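PDB 2XET: F1 capsule-anchoring protein from Yersinia pestis, which probably acts as the outer-membrane usher that assembles the F1 capsular antigen and secretes it to the cell surface, here represented by its C-terminal domain. Local coordinates for residues I51-G56 with T83-N88. Sequence-based numbering, arbitrary orientation.
Sequences ILVKWG and TTCILN
The amide nitrogen ND2 of Asn-88 is gripped by two hydroxyls, Ser-62 OG and Ser-64 OG, while Leu-52 brings a methyl up to it: Leu-52 CD1 lies 3.7 Å from Asn-88 ND2. Asparagine suits this place because its NH2 has two hydrogens to give, and the two bonds should restrain the rotation of the amide. Leucine is long enough to reach it: the CB bond does not aim at the amide, but CG, anti to the backbone N (chi1 -178°) and beside the carbonyl carbon, carries CD1 there, and the two side chains cross at a slant.

Val-53, the next residue, meets Cys-85. The sulfur SG is about equally close to two atoms of the valine, 3.7 Å from Val-53 CB and 3.7 Å from Val-53 CG2, and both side chains leave their backbones facing the other strand. As half of a disulfide, SG bears no polar hydrogen and packs as an apolar atom, which suits the short branched valine. In this domain of the transthyretin clan, strand 62-68 runs between strands 48-54 and 79-87, antiparallel to both, and its Cys-63 is tied to the first by backbone bonding with Val-53 and to the second by the disulfide with Cys-85; no hydrogen bond links 51-56 with 83-88 directly.

Beyond the end of strand 48-54, Trp-55 turns the edge of its six-membered ring to Leu-87, whose branched end offers a methyl to this hydrocarbon rim. Leu-87 CD2 lies in the ring plane, 3.9 Å from both Trp-55 CZ2 and Trp-55 CH2, and the side chains cross at about a right angle. Residues 52-55 and 85-88 run 75° apart, and the broad indole reaches across where they separate.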
ATOM      1  N   ILE A  51       2.894  -3.890   4.027  1.00  8.48           N
ATOM      2  CA  ILE A  51       3.001  -4.079   2.572  1.00  7.83           C
ATOM      3  C   ILE A  51       4.360  -3.689   1.998  1.00  7.72           C
ATOM      4  O   ILE A  51       5.102  -2.890   2.593  1.00  7.29           O
ATOM      5  CB  ILE A  51       1.863  -3.328   1.805  1.00  7.86           C
ATOM      6  CG1 ILE A  51       1.962  -1.809   2.032  1.00  6.55           C
ATOM      7  CG2 ILE A  51       0.469  -3.896   2.183  1.00  8.08           C
ATOM      8  CD1 ILE A  51       0.991  -0.957   1.183  1.00  6.52           C
ATOM      9  N   LEU A  52       4.692  -4.319   0.866  1.00  7.11           N
ATOM     10  CA  LEU A  52       5.834  -3.968   0.052  1.00  7.52           C
ATOM     11  C   LEU A  52       5.290  -3.401  -1.247  1.00  7.45           C
ATOM     12  O   LEU A  52       4.340  -3.942  -1.818  1.00  7.16           O
ATOM     13  CB  LEU A  52       6.660  -5.216  -0.268  1.00  7.38           C
ATOM     14  CG  LEU A  52       7.939  -5.019  -1.093  1.00  8.70           C
ATOM     15  CD1 LEU A  52       9.003  -4.153  -0.387  1.00  9.08           C
ATOM     16  CD2 LEU A  52       8.527  -6.371  -1.529  1.00  8.51           C
ATOM     17  N   VAL A  53       5.913  -2.316  -1.705  1.00  7.51           N
ATOM     18  CA  VAL A  53       5.523  -1.650  -2.930  1.00  7.31           C
ATOM     19  C   VAL A  53       6.789  -1.632  -3.785  1.00  7.60           C
ATOM     20  O   VAL A  53       7.835  -1.156  -3.329  1.00  7.24           O
ATOM     21  CB  VAL A  53       4.959  -0.250  -2.629  1.00  8.39           C
ATOM     22  CG1 VAL A  53       4.507   0.433  -3.904  1.00  8.06           C
ATOM     23  CG2 VAL A  53       3.794  -0.365  -1.623  1.00  7.37           C
ATOM     24  N   LYS A  54       6.718  -2.188  -4.994  1.00  7.20           N
ATOM     25  CA  LYS A  54       7.943  -2.479  -5.751  1.00  7.75           C
ATOM     26  C   LYS A  54       7.827  -2.087  -7.231  1.00  7.58           C
ATOM     27  O   LYS A  54       6.798  -2.368  -7.854  1.00  8.00           O
ATOM     28  CB  LYS A  54       8.297  -3.967  -5.613  1.00  8.45           C
ATOM     29  CG  LYS A  54       9.697  -4.360  -6.130  1.00  8.97           C
ATOM     30  CD  LYS A  54       9.979  -5.832  -5.857  1.00 10.99           C
ATOM     31  CE  LYS A  54      11.328  -6.261  -6.431  1.00 17.44           C
ATOM     32  NZ  LYS A  54      11.518  -7.729  -6.199  1.00 20.70           N
ATOM     33  N   TRP A  55       8.860  -1.416  -7.756  1.00  7.22           N
ATOM     34  CA  TRP A  55       8.929  -1.058  -9.187  1.00  7.99           C
ATOM     35  C   TRP A  55      10.276  -1.423  -9.829  1.00  8.71           C
ATOM     36  O   TRP A  55      10.529  -1.090 -10.984  1.00 10.52           O
ATOM     37  CB  TRP A  55       8.629   0.441  -9.408  1.00  8.09           C
ATOM     38  CG  TRP A  55       9.471   1.328  -8.549  1.00  7.47           C
ATOM     39  CD1 TRP A  55      10.647   1.937  -8.899  1.00  8.68           C
ATOM     40  CD2 TRP A  55       9.204   1.715  -7.188  1.00  8.17           C
ATOM     41  NE1 TRP A  55      11.148   2.641  -7.835  1.00  8.10           N
ATOM     42  CE2 TRP A  55      10.275   2.553  -6.781  1.00  8.17           C
ATOM     43  CE3 TRP A  55       8.172   1.443  -6.273  1.00  8.98           C
ATOM     44  CZ2 TRP A  55      10.359   3.093  -5.481  1.00  8.65           C
ATOM     45  CZ3 TRP A  55       8.240   2.010  -4.986  1.00  7.86           C
ATOM     46  CH2 TRP A  55       9.339   2.812  -4.603  1.00  7.79           C
ATOM     47  N   GLY A  56      11.125  -2.114  -9.077  1.00  9.60           N
ATOM     48  CA  GLY A  56      12.392  -2.628  -9.616  1.00 10.04           C
ATOM     49  C   GLY A  56      13.142  -3.485  -8.619  1.00 10.80           C
ATOM     50  O   GLY A  56      12.728  -3.648  -7.471  1.00 10.69           O
ATOM     51  N   THR A  83      -0.564   6.872   3.916  1.00  9.95           N
ATOM     52  CA  THR A  83       0.593   6.479   4.709  1.00 10.49           C
ATOM     53  C   THR A  83       1.904   6.713   3.950  1.00 10.71           C
ATOM     54  O   THR A  83       1.900   6.976   2.751  1.00 10.09           O
ATOM     55  CB  THR A  83       0.478   5.021   5.209  1.00 11.48           C
ATOM     56  OG1 THR A  83       1.418   4.812   6.274  1.00 12.27           O
ATOM     57  CG2 THR A  83       0.733   4.010   4.059  1.00 10.94           C
ATOM     58  N   THR A  84       3.006   6.695   4.683  1.00 10.31           N
ATOM     59  CA  THR A  84       4.318   6.809   4.064  1.00 10.77           C
ATOM     60  C   THR A  84       4.810   5.462   3.616  1.00 10.11           C
ATOM     61  O   THR A  84       4.629   4.458   4.306  1.00 10.69           O
ATOM     62  CB  THR A  84       5.346   7.353   5.065  1.00 11.24           C
ATOM     63  OG1 THR A  84       4.865   8.577   5.594  1.00 13.54           O
ATOM     64  CG2 THR A  84       6.692   7.603   4.405  1.00 12.09           C
ATOM     65  N   CYS A  85       5.447   5.456   2.451  1.00  9.61           N
ATOM     66  CA  CYS A  85       6.135   4.273   1.966  1.00  9.01           C
ATOM     67  C   CYS A  85       7.645   4.545   2.127  1.00  8.29           C
ATOM     68  O   CYS A  85       8.228   5.366   1.403  1.00  7.61           O
ATOM     69  CB  CYS A  85       5.732   4.015   0.511  1.00 10.51           C
ATOM     70  SG  CYS A  85       5.894   2.315  -0.089  1.00 12.61           S
ATOM     71  N   ILE A  86       8.249   3.866   3.091  1.00  7.25           N
ATOM     72  CA  ILE A  86       9.634   4.150   3.457  1.00  7.88           C
ATOM     73  C   ILE A  86      10.557   3.419   2.483  1.00  7.19           C
ATOM     74  O   ILE A  86      10.515   2.182   2.358  1.00  7.20           O
ATOM     75  CB  ILE A  86       9.910   3.767   4.937  1.00  7.20           C
ATOM     76  CG1 ILE A  86       9.107   4.695   5.865  1.00  8.54           C
ATOM     77  CG2 ILE A  86      11.396   3.822   5.241  1.00  6.83           C
ATOM     78  CD1 ILE A  86       9.158   4.323   7.366  1.00 10.71           C
ATOM     79  N   LEU A  87      11.382   4.188   1.781  1.00  6.24           N
ATOM     80  CA  LEU A  87      12.251   3.589   0.732  1.00  7.38           C
ATOM     81  C   LEU A  87      13.231   2.577   1.306  1.00  8.24           C
ATOM     82  O   LEU A  87      13.862   2.828   2.352  1.00  8.96           O
ATOM     83  CB  LEU A  87      13.030   4.679  -0.015  1.00  7.09           C
ATOM     84  CG  LEU A  87      12.130   5.464  -0.971  1.00  7.00           C
ATOM     85  CD1 LEU A  87      12.641   6.877  -1.228  1.00  7.95           C
ATOM     86  CD2 LEU A  87      11.935   4.685  -2.316  1.00  9.32           C
ATOM     87  N   ASN A  88      13.358   1.449   0.613  1.00  9.47           N
ATOM     88  CA  ASN A  88      14.347   0.418   0.928  1.00 10.61           C
ATOM     89  C   ASN A  88      15.615   0.717   0.142  1.00 12.46           C
ATOM     90  O   ASN A  88      15.691   0.437  -1.049  1.00 11.65           O
ATOM     91  CB  ASN A  88      13.785  -0.975   0.586  1.00 10.81           C
ATOM     92  CG  ASN A  88      12.636  -1.361   1.481  1.00 11.42           C
ATOM     93  OD1 ASN A  88      12.766  -1.337   2.716  1.00 12.70           O
ATOM     94  ND2 ASN A  88      11.495  -1.714   0.874  1.00 12.05           N
TER